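Emp46p (Saccharomyces cerevisiae, PDB 2A6X) probably acts as a cargo receptor in glycoprotein secretion, recognising carbohydrate through a lectin domain that needs no calcium. Local coordinates at residues Glu69-Ser74 with Ile212-Leu217; Met112-Leu117 with Thr126-Asp131. The protein carries 1 engineered substitution. One frame throughout, in Å; residues are numbered along the deposited sequence.

How the contacts relate
After four earlier strands, the chain forms strand 66-75, the early partner in contact 1. It then passes through strand 84-91 of the other sheet to strand 111-115, turns, and returns as strand 124-131, closing contact 2 after eight intervening residues. Contact 1 is completed only near the C terminus, when strand 209-218 comes back beside 66-75 across 137 intervening residues, so contact 2 is nested inside its loop. Each contact is an antiparallel strand pair in a different sheet of the sandwich. Their centres lie about 17 Å apart, and the sheets meet between them where Phe72 of contact 1 packs on Leu115 of contact 2.

Contact 1. Residues Glu69-Ser74 with Ile212-Leu217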
ATOM      1  N   GLU A  69       7.611   4.075   4.035  1.00 19.16           N
ATOM      2  CA  GLU A  69       7.384   3.120   5.102  1.00 19.75           C
ATOM      3  C   GLU A  69       5.925   3.187   5.499  1.00 19.63           C
ATOM      4  O   GLU A  69       5.456   4.237   5.920  1.00 20.27           O
ATOM      5  CB  GLU A  69       8.247   3.451   6.316  1.00 20.75           C
ATOM      6  CG  GLU A  69       9.720   3.156   6.141  1.00 24.79           C
ATOM      7  CD  GLU A  69      10.586   3.674   7.286  1.00 28.97           C
ATOM      8  OE1 GLU A  69      10.059   4.335   8.234  1.00 32.38           O
ATOM      9  OE2 GLU A  69      11.813   3.429   7.227  1.00 31.07           O
ATOM     10  N   TRP A  70       5.215   2.066   5.365  1.00 18.14           N
ATOM     11  CA  TRP A  70       3.846   1.940   5.848  1.00 17.74           C
ATOM     12  C   TRP A  70       3.856   1.012   7.052  1.00 18.36           C
ATOM     13  O   TRP A  70       4.446  -0.072   6.989  1.00 18.72           O
ATOM     14  CB  TRP A  70       2.976   1.291   4.765  1.00 16.64           C
ATOM     15  CG  TRP A  70       2.652   2.105   3.564  1.00 16.76           C
ATOM     16  CD1 TRP A  70       3.286   2.080   2.355  1.00 17.07           C
ATOM     17  CD2 TRP A  70       1.580   3.000   3.427  1.00 16.35           C
ATOM     18  NE1 TRP A  70       2.668   2.922   1.472  1.00 17.34           N
ATOM     19  CE2 TRP A  70       1.595   3.497   2.104  1.00 17.75           C
ATOM     20  CE3 TRP A  70       0.575   3.444   4.291  1.00 17.75           C
ATOM     21  CZ2 TRP A  70       0.666   4.410   1.641  1.00 18.59           C
ATOM     22  CZ3 TRP A  70      -0.352   4.342   3.818  1.00 17.82           C
ATOM     23  CH2 TRP A  70      -0.313   4.815   2.514  1.00 17.25           C
ATOM     24  N   THR A  71       3.192   1.396   8.145  1.00 18.45           N
ATOM     25  CA  THR A  71       3.034   0.538   9.302  1.00 18.16           C
ATOM     26  C   THR A  71       1.576   0.143   9.362  1.00 17.92           C
ATOM     27  O   THR A  71       0.690   1.005   9.321  1.00 17.60           O
ATOM     28  CB  THR A  71       3.450   1.271  10.567  1.00 18.58           C
ATOM     29  OG1 THR A  71       4.835   1.628  10.470  1.00 19.69           O
ATOM     30  CG2 THR A  71       3.388   0.388  11.761  1.00 18.70           C
ATOM     31  N   PHE A  72       1.324  -1.158   9.378  1.00 17.17           N
ATOM     32  CA  PHE A  72      -0.015  -1.677   9.147  1.00 17.36           C
ATOM     33  C   PHE A  72      -0.213  -2.912  10.005  1.00 17.41           C
ATOM     34  O   PHE A  72       0.735  -3.448  10.558  1.00 17.94           O
ATOM     35  CB  PHE A  72      -0.205  -2.060   7.652  1.00 16.82           C
ATOM     36  CG  PHE A  72       0.609  -3.247   7.240  1.00 17.12           C
ATOM     37  CD1 PHE A  72       0.090  -4.528   7.313  1.00 17.83           C
ATOM     38  CD2 PHE A  72       1.925  -3.075   6.793  1.00 18.49           C
ATOM     39  CE1 PHE A  72       0.850  -5.629   6.982  1.00 18.32           C
ATOM     40  CE2 PHE A  72       2.697  -4.187   6.418  1.00 17.34           C
ATOM     41  CZ  PHE A  72       2.159  -5.466   6.536  1.00 18.64           C
ATOM     42  N   ARG A  73      -1.449  -3.361  10.094  1.00 17.12           N
ATOM     43  CA  ARG A  73      -1.757  -4.665  10.632  1.00 17.85           C
ATOM     44  C   ARG A  73      -3.097  -5.164  10.154  1.00 17.94           C
ATOM     45  O   ARG A  73      -3.928  -4.416   9.661  1.00 18.42           O
ATOM     46  CB  ARG A  73      -1.727  -4.641  12.148  1.00 18.20           C
ATOM     47  CG  ARG A  73      -2.831  -3.846  12.794  1.00 19.03           C
ATOM     48  CD  ARG A  73      -2.606  -3.711  14.279  1.00 19.82           C
ATOM     49  NE  ARG A  73      -3.648  -2.868  14.853  1.00 20.23           N
ATOM     50  CZ  ARG A  73      -3.682  -2.452  16.110  1.00 21.99           C
ATOM     51  NH1 ARG A  73      -2.719  -2.766  16.954  1.00 22.85           N
ATOM     52  NH2 ARG A  73      -4.682  -1.682  16.509  1.00 22.60           N
ATOM     53  N   SER A  74      -3.293  -6.462  10.307  1.00 18.85           N
ATOM     54  CA  SER A  74      -4.582  -7.076  10.125  1.00 20.19           C
ATOM     55  C   SER A  74      -4.949  -7.733  11.431  1.00 21.59           C
ATOM     56  O   SER A  74      -4.187  -8.532  11.937  1.00 21.25           O
ATOM     57  CB  SER A  74      -4.542  -8.149   9.054  1.00 19.71           C
ATOM     58  OG  SER A  74      -5.795  -8.829   9.060  1.00 21.37           O
ATOM     59  N   ILE A 212      -4.062   0.917   9.116  1.00 17.67           N
ATOM     60  CA  ILE A 212      -2.850   1.698   8.874  1.00 17.54           C
ATOM     61  C   ILE A 212      -2.537   2.536  10.124  1.00 17.39           C
ATOM     62  O   ILE A 212      -3.366   3.386  10.521  1.00 16.76           O
ATOM     63  CB  ILE A 212      -3.027   2.594   7.643  1.00 17.88           C
ATOM     64  CG1 ILE A 212      -3.382   1.766   6.391  1.00 18.19           C
ATOM     65  CG2 ILE A 212      -1.791   3.450   7.431  1.00 17.85           C
ATOM     66  CD1 ILE A 212      -2.275   0.816   5.945  1.00 18.28           C
ATOM     67  N   LEU A 213      -1.363   2.324  10.714  1.00 17.34           N
ATOM     68  CA  LEU A 213      -0.958   3.031  11.949  1.00 17.86           C
ATOM     69  C   LEU A 213      -0.064   4.222  11.656  1.00 19.09           C
ATOM     70  O   LEU A 213      -0.095   5.222  12.387  1.00 20.71           O
ATOM     71  CB  LEU A 213      -0.246   2.092  12.934  1.00 18.31           C
ATOM     72  CG  LEU A 213      -1.150   1.190  13.780  1.00 19.93           C
ATOM     73  CD1 LEU A 213      -1.925   0.208  12.937  1.00 19.66           C
ATOM     74  CD2 LEU A 213      -0.311   0.468  14.817  1.00 20.73           C
ATOM     75  N   LYS A 214       0.755   4.112  10.610  1.00 18.92           N
ATOM     76  CA  LYS A 214       1.738   5.156  10.290  1.00 19.33           C
ATOM     77  C   LYS A 214       2.095   5.104   8.832  1.00 18.59           C
ATOM     78  O   LYS A 214       2.004   4.070   8.206  1.00 18.26           O
ATOM     79  CB  LYS A 214       3.038   4.957  11.072  1.00 19.97           C
ATOM     80  CG  LYS A 214       2.924   4.890  12.564  1.00 25.16           C
ATOM     81  CD  LYS A 214       4.283   4.588  13.249  1.00 31.05           C
ATOM     82  CE  LYS A 214       5.449   5.441  12.776  1.00 32.95           C
ATOM     83  NZ  LYS A 214       6.682   5.142  13.595  1.00 35.69           N
ATOM     84  N   MET A 215       2.500   6.234   8.281  1.00 18.22           N
ATOM     85  CA  MET A 215       3.097   6.260   6.947  1.00 17.83           C
ATOM     86  C   MET A 215       4.055   7.436   6.857  1.00 19.64           C
ATOM     87  O   MET A 215       3.704   8.551   7.234  1.00 19.22           O
ATOM     88  CB  MET A 215       2.037   6.369   5.857  1.00 18.37           C
ATOM     89  CG  MET A 215       2.616   6.356   4.433  1.00 16.15           C
ATOM     90  SD  MET A 215       3.147   7.971   3.882  1.00 18.71           S
ATOM     91  CE  MET A 215       3.650   7.627   2.204  1.00 19.11           C
ATOM     92  N   LYS A 216       5.267   7.166   6.386  1.00 20.04           N
ATOM     93  CA  LYS A 216       6.275   8.200   6.175  1.00 21.68           C
ATOM     94  C   LYS A 216       6.915   8.008   4.822  1.00 21.95           C
ATOM     95  O   LYS A 216       7.188   6.881   4.386  1.00 21.89           O
ATOM     96  CB  LYS A 216       7.349   8.139   7.257  1.00 22.25           C
ATOM     97  CG  LYS A 216       6.890   8.636   8.609  1.00 25.07           C
ATOM     98  CD  LYS A 216       7.970   8.539   9.663  1.00 30.12           C
ATOM     99  CE  LYS A 216       7.431   8.982  11.015  1.00 32.82           C
ATOM    100  NZ  LYS A 216       6.007   8.547  11.232  1.00 35.05           N
ATOM    101  N   LEU A 217       7.182   9.126   4.171  1.00 21.65           N
ATOM    102  CA  LEU A 217       7.953   9.146   2.952  1.00 21.67           C
ATOM    103  C   LEU A 217       9.196   9.950   3.257  1.00 22.44           C
ATOM    104  O   LEU A 217       9.124  10.934   3.973  1.00 22.71           O
ATOM    105  CB  LEU A 217       7.178   9.746   1.775  1.00 22.42           C
ATOM    106  CG  LEU A 217       7.942   9.813   0.441  1.00 21.44           C
ATOM    107  CD1 LEU A 217       7.026   9.694  -0.774  1.00 22.48           C
ATOM    108  CD2 LEU A 217       8.777  11.106   0.359  1.00 22.81           C
TER
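This is an antiparallel strand pairing between 69-74 and 212-217, inside one sheet of a legume-lectin-like beta sandwich, interrupted by a classic beta bulge. Glu69 and Lys216 exchange two backbone hydrogen bonds, and Thr71 N reaches Lys214 O at 2.9 Å with a straight N-H. At the bulge, Leu213 and Lys214 both face Thr71: its O takes a bond from Leu213 N at 2.8 Å and a weak one from Lys214 N at 3.4 Å. The register shifts by one, and Phe72 then pairs with Ile212.

Trp70, Met215 and Ile212 lie on the face turned to the other sheet. Met215 lays CG over the six-membered ring of Trp70, 3.5 Å from the centroid, a CH-pi contact; chi1 of -178°, trans to the amide nitrogen, carries it there. Its SD stands farther above the same ring, 4.9 Å from the centroid. Ile212 CG2 meets the ring at its edge, in plane, 3.9 Å from Trp70 CE3. On the other face Thr71 and Lys214 run side by side, CB to CB 3.7 Å. Beyond the bulge, Leu213 CD1 sits over one face of the Arg73 guanidinium. Glu69 and Arg73 find salt-bridge partners in Arg161 and Glu211.

Strand 158-165 continues the sheet beyond 69-74, strand 41-43 beyond 212-217, while Thr199 and Ile197 of strand 195-202 pack against the Trp70 face.

Contact 2. Residues Met112-Leu117 with Thr126-Asp131; sequences MILLRL and TAFLND. Engineered in segment 126-131: Phe128 (natural residue Tyr).
Met112 and Phe128 face each other as a hydrogen-bonded antiparallel pair, as do Leu114 and Thr126; Ile113 and Ala127 between them form a non-hydrogen-bonded pair. The axes of 112-115 and 126-131 approach to 4.8 Å, their directions 153° apart. Four backbone hydrogen bonds hold the strands, among them Met112 N to Phe128 O at 3.0 Å and Leu114 N to Thr126 O at 2.8 Å. Ala127 CA adds a CA-H...O contact to Met112 O.

On the face carrying Met112, Leu114, Thr126 and Phe128, the Met112 chain runs alongside Phe128, an engineered residue that is Tyr in the natural sequence. Extended through CG and SD, it bends at the last torsion (chi3 70°) and brings CE within 3.4 Å of Phe128 CD2, approaching the ring obliquely. Leu114 CD2 comes obliquely to the same ring, 4.1 Å from Phe128 CE2. The strands are neighbours in one sheet of the legume-lectin beta sandwich, with 84-91 flanking the first and 145-148 the second; the opposite face, with Ile113 and Ala127, turns inward, where Ile113 packs on Leu160 and Leu162 of the other sheet. Ile138, from a loop, packs on both Met112 and Phe128 on the face turned from the other sheet.

Near the corner at Arg116 two waters link the segments. Thr126 OG1, set between its backbone N and carbonyl carbon (chi1 46°), is hydrogen-bonded to both. The first water also donates to Leu114 O at 2.9 Å; the second accepts from Arg116 NE at 2.9 Å, lying in the guanidinium plane at its edge. Arg116 NH1 forms a salt bridge with Glu139.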
ATOM      1  N   MET A 112       1.480  -2.552  -7.866  1.00 19.71           N
ATOM      2  CA  MET A 112       0.625  -2.990  -6.775  1.00 18.96           C
ATOM      3  C   MET A 112       1.374  -4.034  -5.932  1.00 18.73           C
ATOM      4  O   MET A 112       1.827  -5.059  -6.463  1.00 18.56           O
ATOM      5  CB  MET A 112      -0.647  -3.629  -7.350  1.00 19.06           C
ATOM      6  CG  MET A 112      -1.615  -4.032  -6.256  1.00 19.79           C
ATOM      7  SD  MET A 112      -3.123  -4.936  -6.778  1.00 24.47           S
ATOM      8  CE  MET A 112      -2.464  -6.444  -7.252  1.00 25.94           C
ATOM      9  N   ILE A 113       1.512  -3.789  -4.627  1.00 17.17           N
ATOM     10  CA  ILE A 113       2.076  -4.743  -3.684  1.00 17.92           C
ATOM     11  C   ILE A 113       0.938  -5.235  -2.801  1.00 17.39           C
ATOM     12  O   ILE A 113       0.273  -4.448  -2.153  1.00 17.92           O
ATOM     13  CB  ILE A 113       3.196  -4.102  -2.835  1.00 17.92           C
ATOM     14  CG1 ILE A 113       4.294  -3.572  -3.771  1.00 20.64           C
ATOM     15  CG2 ILE A 113       3.764  -5.084  -1.844  1.00 18.91           C
ATOM     16  CD1 ILE A 113       5.324  -2.697  -3.100  1.00 22.85           C
ATOM     17  N   LEU A 114       0.704  -6.535  -2.809  1.00 17.80           N
ATOM     18  CA  LEU A 114      -0.514  -7.076  -2.255  1.00 17.80           C
ATOM     19  C   LEU A 114      -0.230  -8.054  -1.156  1.00 17.15           C
ATOM     20  O   LEU A 114       0.565  -8.976  -1.334  1.00 16.99           O
ATOM     21  CB  LEU A 114      -1.298  -7.763  -3.380  1.00 17.13           C
ATOM     22  CG  LEU A 114      -2.570  -8.512  -3.006  1.00 18.33           C
ATOM     23  CD1 LEU A 114      -3.646  -7.628  -2.450  1.00 18.39           C
ATOM     24  CD2 LEU A 114      -3.109  -9.210  -4.278  1.00 18.93           C
ATOM     25  N   LEU A 115      -0.865  -7.835   0.001  1.00 17.54           N
ATOM     26  CA  LEU A 115      -0.885  -8.797   1.090  1.00 17.92           C
ATOM     27  C   LEU A 115      -2.219  -9.526   1.045  1.00 17.62           C
ATOM     28  O   LEU A 115      -3.282  -8.923   1.182  1.00 17.84           O
ATOM     29  CB  LEU A 115      -0.713  -8.124   2.453  1.00 18.23           C
ATOM     30  CG  LEU A 115       0.722  -7.756   2.822  1.00 20.68           C
ATOM     31  CD1 LEU A 115       1.300  -6.694   1.877  1.00 20.80           C
ATOM     32  CD2 LEU A 115       0.775  -7.298   4.240  1.00 25.15           C
ATOM     33  N   ARG A 116      -2.172 -10.819   0.782  1.00 19.26           N
ATOM     34  CA  ARG A 116      -3.402 -11.597   0.696  1.00 19.90           C
ATOM     35  C   ARG A 116      -3.076 -13.057   0.904  1.00 20.74           C
ATOM     36  O   ARG A 116      -1.926 -13.420   1.035  1.00 19.42           O
ATOM     37  CB  ARG A 116      -4.113 -11.364  -0.635  1.00 20.03           C
ATOM     38  CG  ARG A 116      -3.582 -12.120  -1.834  1.00 21.35           C
ATOM     39  CD  ARG A 116      -4.640 -12.375  -2.884  1.00 22.77           C
ATOM     40  NE  ARG A 116      -4.075 -12.960  -4.090  1.00 24.65           N
ATOM     41  CZ  ARG A 116      -4.792 -13.654  -4.978  1.00 28.89           C
ATOM     42  NH1 ARG A 116      -6.093 -13.874  -4.782  1.00 30.50           N
ATOM     43  NH2 ARG A 116      -4.203 -14.147  -6.064  1.00 31.24           N
ATOM     44  N   LEU A 117      -4.115 -13.885   0.921  1.00 22.14           N
ATOM     45  CA  LEU A 117      -3.961 -15.328   0.818  1.00 23.82           C
ATOM     46  C   LEU A 117      -4.046 -15.741  -0.636  1.00 24.82           C
ATOM     47  O   LEU A 117      -5.125 -15.869  -1.207  1.00 25.49           O
ATOM     48  CB  LEU A 117      -5.042 -16.036   1.627  1.00 23.95           C
ATOM     49  CG  LEU A 117      -5.207 -15.600   3.070  1.00 25.16           C
ATOM     50  CD1 LEU A 117      -6.195 -16.526   3.746  1.00 26.26           C
ATOM     51  CD2 LEU A 117      -3.894 -15.564   3.808  1.00 25.49           C
ATOM     52  N   THR A 126       2.727 -10.308  -2.718  1.00 16.50           N
ATOM     53  CA  THR A 126       2.925 -10.475  -4.172  1.00 17.50           C
ATOM     54  C   THR A 126       2.949  -9.115  -4.835  1.00 17.52           C
ATOM     55  O   THR A 126       2.117  -8.262  -4.507  1.00 17.99           O
ATOM     56  CB  THR A 126       1.868 -11.425  -4.820  1.00 18.07           C
ATOM     57  OG1 THR A 126       0.539 -11.123  -4.390  1.00 17.99           O
ATOM     58  CG2 THR A 126       2.084 -12.856  -4.403  1.00 18.70           C
ATOM     59  N   ALA A 127       3.895  -8.915  -5.761  1.00 17.08           N
ATOM     60  CA  ALA A 127       4.093  -7.623  -6.398  1.00 18.06           C
ATOM     61  C   ALA A 127       3.782  -7.731  -7.891  1.00 18.81           C
ATOM     62  O   ALA A 127       4.253  -8.654  -8.550  1.00 19.23           O
ATOM     63  CB  ALA A 127       5.501  -7.139  -6.189  1.00 17.77           C
ATOM     64  N   PHE A 128       3.010  -6.779  -8.389  1.00 19.99           N
ATOM     65  CA  PHE A 128       2.483  -6.804  -9.760  1.00 20.80           C
ATOM     66  C   PHE A 128       2.765  -5.477 -10.459  1.00 22.19           C
ATOM     67  O   PHE A 128       2.600  -4.399  -9.885  1.00 20.46           O
ATOM     68  CB  PHE A 128       0.963  -7.024  -9.786  1.00 20.85           C
ATOM     69  CG  PHE A 128       0.492  -8.269  -9.104  1.00 21.68           C
ATOM     70  CD1 PHE A 128       0.166  -9.403  -9.842  1.00 20.88           C
ATOM     71  CD2 PHE A 128       0.319  -8.305  -7.729  1.00 19.97           C
ATOM     72  CE1 PHE A 128      -0.271 -10.563  -9.194  1.00 21.75           C
ATOM     73  CE2 PHE A 128      -0.118  -9.448  -7.100  1.00 20.85           C
ATOM     74  CZ  PHE A 128      -0.428 -10.572  -7.837  1.00 22.54           C
ATOM     75  N   LEU A 129       3.129  -5.558 -11.735  1.00 23.70           N
ATOM     76  CA  LEU A 129       3.177  -4.404 -12.603  1.00 25.55           C
ATOM     77  C   LEU A 129       2.072  -4.478 -13.647  1.00 26.23           C
ATOM     78  O   LEU A 129       1.733  -5.559 -14.142  1.00 27.54           O
ATOM     79  CB  LEU A 129       4.507  -4.373 -13.343  1.00 25.80           C
ATOM     80  CG  LEU A 129       5.719  -4.074 -12.511  1.00 27.35           C
ATOM     81  CD1 LEU A 129       7.000  -4.496 -13.261  1.00 30.79           C
ATOM     82  CD2 LEU A 129       5.723  -2.595 -12.140  1.00 29.59           C
ATOM     83  N   ASN A 130       1.507  -3.329 -13.986  1.00 27.83           N
ATOM     84  CA  ASN A 130       0.609  -3.222 -15.130  1.00 29.42           C
ATOM     85  C   ASN A 130       0.940  -1.923 -15.854  1.00 31.02           C
ATOM     86  O   ASN A 130       1.312  -0.946 -15.219  1.00 29.34           O
ATOM     87  CB  ASN A 130      -0.850  -3.263 -14.664  1.00 29.60           C
ATOM     88  CG  ASN A 130      -1.829  -3.595 -15.788  1.00 31.67           C
ATOM     89  OD1 ASN A 130      -1.469  -3.631 -16.965  1.00 32.00           O
ATOM     90  ND2 ASN A 130      -3.085  -3.846 -15.418  1.00 30.16           N
ATOM     91  N   ASP A 131       0.840  -1.929 -17.181  1.00 33.45           N
ATOM     92  CA  ASP A 131       1.166  -0.744 -17.992  1.00 35.50           C
ATOM     93  C   ASP A 131      -0.053  -0.004 -18.560  1.00 36.92           C
ATOM     94  O   ASP A 131       0.076   0.802 -19.495  1.00 37.71           O
ATOM     95  CB  ASP A 131       2.144  -1.118 -19.122  1.00 35.95           C
ATOM     96  CG  ASP A 131       1.563  -2.119 -20.125  1.00 37.25           C
ATOM     97  OD1 ASP A 131       0.409  -2.584 -19.977  1.00 36.66           O
ATOM     98  OD2 ASP A 131       2.219  -2.494 -21.119  1.00 40.46           O
TER
HETATM   99  O   HOH W   1      -0.081 -11.798  -1.848  1.00 18.19           O
HETATM  100  O   HOH W   2      -1.439 -12.829  -5.261  1.00 21.81           O